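PDB 4O6R: aldehyde dehydrogenase from Burkholderia cenocepacia, which probably oxidises aldehydes to carboxylic acids with NAD(P)+ as cofactor and binds AMP in the crystal. Local coordinates for residues 262-273 against 421-429; 279-290 against 441-450. All blocks are in the same frame, centred on the assembly; numbering follows the deposited sequence. Where two conformers were deposited one is given.

Contact 1: 262-273 against 421-429; sequences NIVFDDANLDAA and GLWTNDLSR
Strands 262-264 and 421-423 pair in parallel register, Ile-263 N donating to Gly-421 O, Trp-423 N to Ile-263 O (2.7 Å) and Phe-265 N to Trp-423 O. A side-chain bond lies beside the ladder: Trp-423 NE1 reaches a lone pair of Asn-262 OD1 (2.8 Å) at the indole edge, the amide and ring planes 50° apart. Over one indole face sits Ala-273 CA, a CH-pi contact 3.8 Å from the centroid of the six-membered ring of Trp-423, with Ala-272 CB near Trp-423 CZ3. The indole lies between the seven-stranded sheet of the aldehyde dehydrogenase fold and the first turn of helix 270-282. Past the strands, Asp-267 at the type I turn 265-268 carries the polar part. Its OD1 accepts from Thr-424 OG1 (2.6 Å) through the syn lone pair, OD2 takes Asn-425 N from above the carboxylate plane, and its backbone O accepts from Asn-425 ND2. Arg-429 NH1 donates to Thr-424 OG1 in the guanidinium plane and makes a salt bridge with Asp-267 OD1 (3.3 Å), while NE pairs with Asp-404. Bent at chi3 (-77°), Arg-429 lays its guanidinium flat on Phe-265, planes 5° apart, its CD 3.5 Å over the Phe-265 ring centre.

Contact 2: 279-290 against 441-450; sequences WAIFHNQGQACI and MCWINCYKRV. With NO3 (nitrate ion), chain F; NO3 (nitrate ion), chain N.
Lys-448 reaches from the loop after strand 441-444 to His-283, and its NZ donates to His-283 ND1 (3.0 Å) in the plane of the imidazole. Two further partners grip the ammonium: a water that also bonds Ala-280 O and His-283 O, and the nitrate of chain F, probably from the crystallisation liquor, whose O3 lies 2.8 Å from Lys-448 NZ. The positive charge would favour a neutral His-283 with ND1 as acceptor.

The other hydrogen bond across the contact runs from Trp-279 NE1 to Tyr-447 O (2.8 Å), nearly in the indole plane but well above the carbonyl plane. Lys-448 bends at its third torsion (chi3 -57°), which lays CE over one indole face and brings NZ to 4.9 Å from the centroid of the six-membered ring of Trp-279, a cation-pi contact. The indole is therefore held at its edge by the bond to Tyr-447 O and met on one face by Lys-448 CE.

Apolar contacts close the rest. Ile-290 points both branches at the other segment: CD1 meets Trp-443 CH2 (3.8 Å), and CG2 touches Met-441 CE, while CB and CG of Lys-448 come near CD1 of Ile-290, the two side chains crossing at a slant. Ala-280 CB presses on Tyr-447 CD2 at 3.5 Å, approaching the ring obliquely. A second water joins Ile-290 O to Tyr-447 OH, which also bonds Ala-261 O.

Strand 441-444 is the last strand of the sheet within the chain, yet it pairs in parallel with a strand of the fourth subunit, and Trp-279 meets His-493 of that subunit edge-to-face. The contact thus ties helix 270-282 to the loop beyond an interface strand, with the sheet carried on from one subunit to the next, as in the oligomeric aldehyde dehydrogenases.

Overall arrangement
Contacts 1 and 2 lie with centres about 15 Å apart, on the same side of the chain's centre, and their segments alternate along the sequence: 262-273, 279-290, 421-429, 441-450. Helix 270-282 serves both, its first turn in contact 1 and its later part in contact 2, while strand 421-423, helix 427-436 and strand 441-444 form a beta-alpha-beta crossover, its two strands neighbours in the seven-stranded sheet. They also touch directly, with probable hydrogen bonds from Asn-445 ND2 to Thr-424 O and from Leu-422 N to Trp-443 O. Together they join two distant parts of the sequence into a helix packed against a sheet whose edge takes part in the subunit interfaces.

Contact 1: 262-273 against 421-429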
loop_
_atom_site.group_PDB
_atom_site.type_symbol
_atom_site.label_atom_id
_atom_site.label_comp_id
_atom_site.label_asym_id
_atom_site.label_seq_id
_atom_site.Cartn_x
_atom_site.Cartn_y
_atom_site.Cartn_z
ATOM N N ASN A 262 24.950 19.392 -9.558
ATOM C CA ASN A 262 23.878 20.357 -9.845
ATOM C C ASN A 262 24.097 20.790 -11.282
ATOM O O ASN A 262 25.000 21.574 -11.542
ATOM C CB ASN A 262 23.993 21.512 -8.864
ATOM C CG ASN A 262 22.889 22.539 -9.028
ATOM O OD1 ASN A 262 21.890 22.290 -9.695
ATOM N ND2 ASN A 262 23.067 23.700 -8.398
ATOM N N ILE A 263 23.357 20.187 -12.221
ATOM C CA ILE A 263 23.657 20.262 -13.637
ATOM C C ILE A 263 22.768 21.326 -14.286
ATOM O O ILE A 263 21.552 21.303 -14.127
ATOM C CB ILE A 263 23.390 18.903 -14.340
ATOM C CG1 ILE A 263 24.090 17.753 -13.624
ATOM C CG2 ILE A 263 23.817 18.950 -15.799
ATOM C CD1 ILE A 263 23.617 16.365 -14.034
ATOM N N VAL A 264 23.377 22.254 -15.011
ATOM C CA VAL A 264 22.643 23.297 -15.685
ATOM C C VAL A 264 22.794 23.124 -17.192
ATOM O O VAL A 264 23.878 23.302 -17.776
ATOM C CB VAL A 264 23.111 24.690 -15.225
ATOM C CG1 VAL A 264 22.315 25.805 -15.883
ATOM C CG2 VAL A 264 23.028 24.775 -13.709
ATOM N N PHE A 265 21.678 22.808 -17.825
ATOM C CA PHE A 265 21.621 22.659 -19.260
ATOM C C PHE A 265 21.439 24.001 -19.974
ATOM O O PHE A 265 21.095 25.020 -19.367
ATOM C CB PHE A 265 20.525 21.669 -19.644
ATOM C CG PHE A 265 20.890 20.252 -19.368
ATOM C CD1 PHE A 265 21.602 19.511 -20.301
ATOM C CD2 PHE A 265 20.562 19.663 -18.156
ATOM C CE1 PHE A 265 21.973 18.199 -20.020
ATOM C CE2 PHE A 265 20.908 18.355 -17.876
ATOM C CZ PHE A 265 21.627 17.616 -18.806
ATOM N N ASP A 266 21.670 24.001 -21.280
ATOM C CA ASP A 266 21.691 25.276 -22.015
ATOM C C ASP A 266 20.298 25.865 -22.212
ATOM O O ASP A 266 20.169 27.033 -22.588
ATOM C CB ASP A 266 22.507 25.197 -23.329
ATOM C CG ASP A 266 21.884 24.339 -24.377
ATOM O OD1 ASP A 266 21.132 23.413 -24.071
ATOM O OD2 ASP A 266 22.130 24.610 -25.554
ATOM N N ASP A 267 19.264 25.087 -21.913
ATOM C CA ASP A 267 17.908 25.592 -21.995
ATOM C C ASP A 267 17.318 25.923 -20.585
ATOM O O ASP A 267 16.121 26.135 -20.436
ATOM C CB ASP A 267 17.049 24.579 -22.743
ATOM C CG ASP A 267 16.727 23.371 -21.898
ATOM O OD1 ASP A 267 17.563 23.036 -21.026
ATOM O OD2 ASP A 267 15.635 22.793 -22.066
ATOM N N ALA A 268 18.161 25.945 -19.549
ATOM C CA ALA A 268 17.708 26.248 -18.201
ATOM C C ALA A 268 17.256 27.722 -18.105
ATOM O O ALA A 268 17.730 28.584 -18.856
ATOM C CB ALA A 268 18.829 25.999 -17.215
ATOM N N ASN A 269 16.338 27.995 -17.186
ATOM C CA ASN A 269 16.061 29.368 -16.749
ATOM C C ASN A 269 17.252 29.789 -15.884
ATOM O O ASN A 269 17.414 29.316 -14.761
ATOM C CB ASN A 269 14.767 29.406 -15.947
ATOM C CG ASN A 269 14.388 30.810 -15.509
ATOM O OD1 ASN A 269 15.198 31.571 -15.020
ATOM N ND2 ASN A 269 13.128 31.147 -15.685
ATOM N N LEU A 270 18.123 30.621 -16.446
ATOM C CA LEU A 270 19.355 30.994 -15.745
ATOM C C LEU A 270 19.076 31.775 -14.473
ATOM O O LEU A 270 19.728 31.540 -13.481
ATOM C CB LEU A 270 20.288 31.776 -16.662
ATOM C CG LEU A 270 20.763 31.035 -17.909
ATOM C CD1 LEU A 270 21.727 31.902 -18.732
ATOM C CD2 LEU A 270 21.421 29.727 -17.531
ATOM N N ASP A 271 18.081 32.656 -14.452
ATOM C CA ASP A 271 17.767 33.337 -13.196
ATOM C C ASP A 271 17.444 32.343 -12.066
ATOM O O ASP A 271 18.000 32.406 -10.984
ATOM C CB ASP A 271 16.591 34.269 -13.376
ATOM C CG ASP A 271 16.224 34.964 -12.090
ATOM O OD1 ASP A 271 17.069 35.680 -11.526
ATOM O OD2 ASP A 271 15.084 34.773 -11.609
ATOM N N ALA A 272 16.547 31.413 -12.351
ATOM C CA ALA A 272 16.195 30.362 -11.386
ATOM C C ALA A 272 17.391 29.507 -11.010
ATOM O O ALA A 272 17.581 29.227 -9.838
ATOM C CB ALA A 272 15.066 29.491 -11.936
ATOM N N ALA A 273 18.214 29.129 -11.981
ATOM C CA ALA A 273 19.315 28.220 -11.739
ATOM C C ALA A 273 20.473 28.862 -10.987
ATOM O O ALA A 273 21.122 28.221 -10.184
ATOM C CB ALA A 273 19.789 27.590 -13.058
ATOM N N GLY A 421 20.746 16.976 -8.938
ATOM C CA GLY A 421 19.699 17.723 -9.581
ATOM C C GLY A 421 20.152 18.370 -10.855
ATOM O O GLY A 421 21.336 18.325 -11.216
ATOM N N LEU A 422 19.177 18.899 -11.582
ATOM C CA LEU A 422 19.455 19.466 -12.876
ATOM C C LEU A 422 18.448 20.529 -13.209
ATOM O O LEU A 422 17.318 20.531 -12.697
ATOM C CB LEU A 422 19.487 18.366 -13.947
ATOM C CG LEU A 422 18.155 17.631 -14.024
ATOM C CD1 LEU A 422 17.434 18.085 -15.255
ATOM C CD2 LEU A 422 18.321 16.137 -14.047
ATOM N N TRP A 423 18.842 21.393 -14.127
ATOM C CA TRP A 423 17.986 22.484 -14.565
ATOM C C TRP A 423 17.879 22.442 -16.073
ATOM O O TRP A 423 18.873 22.576 -16.773
ATOM C CB TRP A 423 18.573 23.831 -14.100
ATOM C CG TRP A 423 18.766 23.866 -12.643
ATOM C CD1 TRP A 423 19.716 23.205 -11.911
ATOM C CD2 TRP A 423 17.984 24.605 -11.714
ATOM N NE1 TRP A 423 19.553 23.475 -10.582
ATOM C CE2 TRP A 423 18.504 24.343 -10.434
ATOM C CE3 TRP A 423 16.884 25.465 -11.842
ATOM C CZ2 TRP A 423 17.956 24.905 -9.275
ATOM C CZ3 TRP A 423 16.326 26.024 -10.683
ATOM C CH2 TRP A 423 16.866 25.740 -9.420
ATOM N N THR A 424 16.662 22.266 -16.567
ATOM C CA THR A 424 16.405 22.226 -17.985
ATOM C C THR A 424 14.925 22.446 -18.136
ATOM O O THR A 424 14.184 22.288 -17.161
ATOM C CB THR A 424 16.784 20.844 -18.566
ATOM O OG1 THR A 424 16.650 20.843 -19.989
ATOM C CG2 THR A 424 15.925 19.700 -17.960
ATOM N N ASN A 425 14.486 22.769 -19.349
ATOM C CA ASN A 425 13.076 22.813 -19.638
ATOM C C ASN A 425 12.601 21.792 -20.644
ATOM O O ASN A 425 11.450 21.840 -21.092
ATOM C CB ASN A 425 12.701 24.227 -20.006
ATOM C CG ASN A 425 12.774 25.117 -18.790
ATOM O OD1 ASN A 425 11.972 24.990 -17.861
ATOM N ND2 ASN A 425 13.839 25.885 -18.704
ATOM N N ASP A 426 13.483 20.861 -20.995
ATOM C CA ASP A 426 13.128 19.785 -21.901
ATOM C C ASP A 426 12.545 18.644 -21.086
ATOM O O ASP A 426 13.211 18.089 -20.219
ATOM C CB ASP A 426 14.330 19.250 -22.649
ATOM C CG ASP A 426 13.940 18.241 -23.698
ATOM O OD1 ASP A 426 13.286 18.643 -24.724
ATOM O OD2 ASP A 426 14.194 17.046 -23.474
ATOM N N LEU A 427 11.295 18.335 -21.394
ATOM C CA LEU A 427 10.530 17.278 -20.770
ATOM C C LEU A 427 11.246 15.931 -20.736
ATOM O O LEU A 427 11.442 15.387 -19.655
ATOM C CB LEU A 427 9.211 17.122 -21.525
ATOM C CG LEU A 427 8.274 15.983 -21.087
ATOM C CD1 LEU A 427 7.852 16.102 -19.629
ATOM C CD2 LEU A 427 7.059 15.950 -21.942
ATOM N N SER A 428 11.603 15.394 -21.911
ATOM C CA SER A 428 12.223 14.055 -21.967
ATOM C C SER A 428 13.549 14.015 -21.203
ATOM O O SER A 428 13.801 13.107 -20.424
ATOM C CB SER A 428 12.437 13.599 -23.408
ATOM O OG SER A 428 11.188 13.491 -24.079
ATOM N N ARG A 429 14.378 15.025 -21.409
ATOM C CA ARG A 429 15.693 15.066 -20.768
ATOM C C ARG A 429 15.540 15.027 -19.255
ATOM O O ARG A 429 16.262 14.300 -18.598
ATOM C CB ARG A 429 16.466 16.321 -21.154
ATOM C CG ARG A 429 17.777 16.504 -20.369
ATOM C CD ARG A 429 18.342 17.879 -20.633
ATOM N NE ARG A 429 18.980 17.965 -21.927
ATOM C CZ ARG A 429 19.028 19.031 -22.714
ATOM N NH1 ARG A 429 18.400 20.163 -22.427
ATOM N NH2 ARG A 429 19.710 18.942 -23.837
HETATM O O HOH W 1 18.888 22.033 -24.372
HETATM O O HOH W 2 15.298 25.834 -15.542
#

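Contact 2: 279-290 against 441-450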
loop_
_atom_site.group_PDB
_atom_site.type_symbol
_atom_site.label_atom_id
_atom_site.label_comp_id
_atom_site.label_asym_id
_atom_site.label_seq_id
_atom_site.Cartn_x
_atom_site.Cartn_y
_atom_site.Cartn_z
ATOM N N TRP A 279 21.700 28.834 -3.317
ATOM C CA TRP A 279 21.025 28.112 -2.261
ATOM C C TRP A 279 21.658 26.740 -2.029
ATOM O O TRP A 279 21.907 26.342 -0.890
ATOM C CB TRP A 279 19.528 27.980 -2.606
ATOM C CG TRP A 279 18.809 26.843 -1.996
ATOM C CD1 TRP A 279 18.426 25.679 -2.617
ATOM C CD2 TRP A 279 18.340 26.748 -0.649
ATOM N NE1 TRP A 279 17.763 24.878 -1.734
ATOM C CE2 TRP A 279 17.711 25.497 -0.515
ATOM C CE3 TRP A 279 18.407 27.602 0.465
ATOM C CZ2 TRP A 279 17.147 25.065 0.689
ATOM C CZ3 TRP A 279 17.847 27.182 1.667
ATOM C CH2 TRP A 279 17.225 25.928 1.775
ATOM N N ALA A 280 21.901 26.002 -3.115
ATOM C CA ALA A 280 22.278 24.615 -2.999
ATOM C C ALA A 280 23.612 24.416 -2.306
ATOM O O ALA A 280 23.802 23.382 -1.632
ATOM C CB ALA A 280 22.305 23.955 -4.376
ATOM N N ILE A 281 24.541 25.355 -2.478
ATOM C CA ILE A 281 25.864 25.204 -1.867
ATOM C C ILE A 281 26.122 26.163 -0.715
ATOM O O ILE A 281 26.836 25.788 0.207
ATOM C CB ILE A 281 26.997 25.272 -2.896
ATOM C CG1 ILE A 281 28.372 24.874 -2.303
ATOM C CG2 ILE A 281 27.093 26.663 -3.509
ATOM C CD1 ILE A 281 28.425 23.490 -1.664
ATOM N N PHE A 282 25.546 27.363 -0.722
ATOM C CA PHE A 282 25.877 28.337 0.331
ATOM C C PHE A 282 24.968 28.311 1.536
ATOM O O PHE A 282 25.412 28.700 2.625
ATOM C CB PHE A 282 26.063 29.746 -0.256
ATOM C CG PHE A 282 27.125 29.787 -1.327
ATOM C CD1 PHE A 282 28.376 29.204 -1.104
ATOM C CD2 PHE A 282 26.882 30.344 -2.558
ATOM C CE1 PHE A 282 29.344 29.189 -2.082
ATOM C CE2 PHE A 282 27.852 30.337 -3.533
ATOM C CZ PHE A 282 29.082 29.761 -3.308
ATOM N N HIS A 283 23.739 27.818 1.384
ATOM C CA HIS A 283 22.892 27.654 2.554
ATOM C C HIS A 283 23.579 26.713 3.517
ATOM O O HIS A 283 24.188 25.732 3.105
ATOM C CB HIS A 283 21.499 27.131 2.228
ATOM C CG HIS A 283 20.740 26.680 3.435
ATOM N ND1 HIS A 283 20.506 25.359 3.708
ATOM C CD2 HIS A 283 20.219 27.373 4.479
ATOM C CE1 HIS A 283 19.827 25.243 4.837
ATOM N NE2 HIS A 283 19.663 26.453 5.337
ATOM N N ASN A 284 23.491 27.052 4.794
ATOM C CA ASN A 284 24.077 26.280 5.896
ATOM C C ASN A 284 25.588 26.228 5.791
ATOM O O ASN A 284 26.242 25.308 6.304
ATOM C CB ASN A 284 23.494 24.866 6.018
ATOM C CG ASN A 284 23.290 24.467 7.469
ATOM O OD1 ASN A 284 22.660 25.217 8.220
ATOM N ND2 ASN A 284 23.831 23.306 7.888
ATOM N N GLN A 285 26.142 27.232 5.115
ATOM C CA GLN A 285 27.571 27.316 4.933
ATOM C C GLN A 285 28.118 26.088 4.176
ATOM O O GLN A 285 29.256 25.663 4.368
ATOM C CB GLN A 285 28.247 27.477 6.295
ATOM C CG GLN A 285 27.917 28.760 7.064
ATOM C CD GLN A 285 26.466 28.930 7.494
ATOM O OE1 GLN A 285 25.774 29.841 7.016
ATOM N NE2 GLN A 285 25.983 28.043 8.382
ATOM N N GLY A 286 27.298 25.505 3.319
ATOM C CA GLY A 286 27.686 24.271 2.642
ATOM C C GLY A 286 27.792 23.017 3.484
ATOM O O GLY A 286 28.222 21.957 2.979
ATOM N N GLN A 287 27.342 23.089 4.735
ATOM C CA GLN A 287 27.463 21.987 5.667
ATOM C C GLN A 287 26.178 21.157 5.600
ATOM O O GLN A 287 25.314 21.186 6.491
ATOM C CB GLN A 287 27.725 22.515 7.081
ATOM C CG GLN A 287 28.984 23.354 7.193
ATOM C CD GLN A 287 29.057 24.163 8.496
ATOM O OE1 GLN A 287 30.074 24.167 9.184
ATOM N NE2 GLN A 287 27.973 24.832 8.831
ATOM N N ALA A 288 26.045 20.475 4.464
ATOM C CA ALA A 288 24.868 19.718 4.140
ATOM C C ALA A 288 25.332 18.569 3.277
ATOM O O ALA A 288 26.002 18.770 2.281
ATOM C CB ALA A 288 23.849 20.580 3.387
ATOM N N CYS A 289 24.978 17.351 3.650
ATOM C CA CYS A 289 25.439 16.215 2.885
ATOM C C CYS A 289 24.804 16.200 1.485
ATOM O O CYS A 289 25.337 15.554 0.590
ATOM C CB CYS A 289 25.193 14.912 3.648
ATOM S SG CYS A 289 25.960 14.855 5.297
ATOM N N ILE A 290 23.696 16.930 1.293
ATOM C CA ILE A 290 23.099 17.094 -0.047
ATOM C C ILE A 290 23.442 18.382 -0.774
ATOM O O ILE A 290 22.786 18.728 -1.775
ATOM C CB ILE A 290 21.555 16.992 0.005
ATOM C CG1 ILE A 290 20.965 17.924 1.072
ATOM C CG2 ILE A 290 21.189 15.535 0.230
ATOM C CD1 ILE A 290 19.443 18.103 0.963
ATOM N N MET A 441 18.023 10.773 -4.581
ATOM C CA MET A 441 17.165 11.931 -4.771
ATOM C C MET A 441 17.658 12.761 -5.955
ATOM O O MET A 441 18.862 12.963 -6.106
ATOM C CB MET A 441 17.177 12.776 -3.503
ATOM C CG MET A 441 16.732 12.014 -2.263
ATOM S SD MET A 441 17.110 12.912 -0.759
ATOM C CE MET A 441 18.860 12.592 -0.622
ATOM N N CYS A 442 16.722 13.231 -6.772
ATOM C CA CYS A 442 17.049 14.077 -7.916
ATOM C C CYS A 442 16.045 15.223 -7.992
ATOM O O CYS A 442 14.848 14.995 -8.082
ATOM C CB CYS A 442 17.037 13.282 -9.222
ATOM S SG CYS A 442 17.584 14.278 -10.620
ATOM N N TRP A 443 16.549 16.449 -7.949
ATOM C CA TRP A 443 15.738 17.656 -7.966
ATOM C C TRP A 443 15.835 18.299 -9.325
ATOM O O TRP A 443 16.945 18.599 -9.800
ATOM C CB TRP A 443 16.226 18.653 -6.877
ATOM C CG TRP A 443 16.074 18.139 -5.476
ATOM C CD1 TRP A 443 14.897 17.963 -4.806
ATOM C CD2 TRP A 443 17.110 17.675 -4.585
ATOM N NE1 TRP A 443 15.138 17.442 -3.561
ATOM C CE2 TRP A 443 16.477 17.254 -3.398
ATOM C CE3 TRP A 443 18.500 17.603 -4.662
ATOM C CZ2 TRP A 443 17.185 16.752 -2.301
ATOM C CZ3 TRP A 443 19.203 17.098 -3.586
ATOM C CH2 TRP A 443 18.536 16.680 -2.417
ATOM N N ILE A 444 14.677 18.527 -9.953
ATOM C CA ILE A 444 14.619 19.132 -11.281
ATOM C C ILE A 444 14.053 20.540 -11.157
ATOM O O ILE A 444 12.925 20.716 -10.685
ATOM C CB ILE A 444 13.775 18.321 -12.263
ATOM C CG1 ILE A 444 14.332 16.909 -12.362
ATOM C CG2 ILE A 444 13.792 18.998 -13.626
ATOM C CD1 ILE A 444 13.361 15.897 -12.933
ATOM N N ASN A 445 14.846 21.518 -11.595
ATOM C CA ASN A 445 14.500 22.940 -11.493
ATOM C C ASN A 445 14.280 23.435 -10.057
ATOM O O ASN A 445 13.502 24.376 -9.798
ATOM C CB ASN A 445 13.334 23.270 -12.442
ATOM C CG ASN A 445 13.761 23.227 -13.912
ATOM O OD1 ASN A 445 14.945 23.329 -14.239
ATOM N ND2 ASN A 445 12.795 23.048 -14.805
ATOM N N CYS A 446 14.999 22.800 -9.134
ATOM C CA CYS A 446 14.968 23.117 -7.706
ATOM C C CYS A 446 16.151 22.361 -7.121
ATOM O O CYS A 446 16.858 21.656 -7.836
ATOM C CB CYS A 446 13.644 22.713 -7.057
ATOM S SG CYS A 446 13.195 20.947 -7.170
ATOM N N TYR A 447 16.408 22.549 -5.844
ATOM C CA TYR A 447 17.461 21.789 -5.167
ATOM C C TYR A 447 17.188 21.737 -3.676
ATOM O O TYR A 447 16.632 22.664 -3.104
ATOM C CB TYR A 447 18.852 22.365 -5.437
ATOM C CG TYR A 447 19.927 21.308 -5.628
ATOM C CD1 TYR A 447 20.169 20.749 -6.877
ATOM C CD2 TYR A 447 20.714 20.890 -4.570
ATOM C CE1 TYR A 447 21.166 19.783 -7.064
ATOM C CE2 TYR A 447 21.715 19.938 -4.735
ATOM C CZ TYR A 447 21.934 19.375 -5.974
ATOM O OH TYR A 447 22.941 18.464 -6.118
ATOM N N LYS A 448 17.612 20.648 -3.053
ATOM C CA LYS A 448 17.448 20.432 -1.623
ATOM C C LYS A 448 15.997 20.568 -1.153
ATOM O O LYS A 448 15.735 21.152 -0.102
ATOM C CB LYS A 448 18.345 21.356 -0.791
ATOM C CG LYS A 448 19.796 21.349 -1.164
ATOM C CD LYS A 448 20.742 21.698 -0.015
ATOM C CE LYS A 448 20.465 23.052 0.610
ATOM N NZ LYS A 448 21.175 23.095 1.932
ATOM N N ARG A 449 15.038 20.089 -1.937
ATOM C CA ARG A 449 13.692 20.025 -1.429
ATOM C C ARG A 449 13.588 18.782 -0.545
ATOM O O ARG A 449 13.875 17.676 -0.989
ATOM C CB ARG A 449 12.632 19.971 -2.531
ATOM C CG ARG A 449 12.753 21.073 -3.587
ATOM C CD ARG A 449 12.641 22.445 -2.958
ATOM N NE ARG A 449 11.370 22.641 -2.298
ATOM C CZ ARG A 449 10.928 23.819 -1.849
ATOM N NH1 ARG A 449 11.672 24.913 -1.966
ATOM N NH2 ARG A 449 9.729 23.911 -1.267
ATOM N N VAL A 450 13.181 19.031 0.694
ATOM C CA VAL A 450 12.978 17.963 1.684
ATOM C C VAL A 450 11.581 18.098 2.285
ATOM O O VAL A 450 11.087 19.217 2.556
ATOM C CB VAL A 450 14.094 17.925 2.756
ATOM C CG1 VAL A 450 15.436 17.607 2.130
ATOM C CG2 VAL A 450 14.185 19.233 3.511
HETATM N N NO3 F . 19.206 20.905 3.753
HETATM O O1 NO3 F . 18.549 19.990 4.258
HETATM O O2 NO3 F . 18.710 22.194 3.673
HETATM O O3 NO3 F . 20.486 20.677 3.259
HETATM N N NO3 N . 8.761 20.677 -0.815
HETATM O O1 NO3 N . 8.717 21.135 -1.946
HETATM O O2 NO3 N . 7.613 20.098 -0.270
HETATM O O3 NO3 N . 9.966 20.749 -0.114
HETATM O O HOH W 3 24.053 23.583 1.273
HETATM O O HOH W 4 22.821 16.816 -3.681
#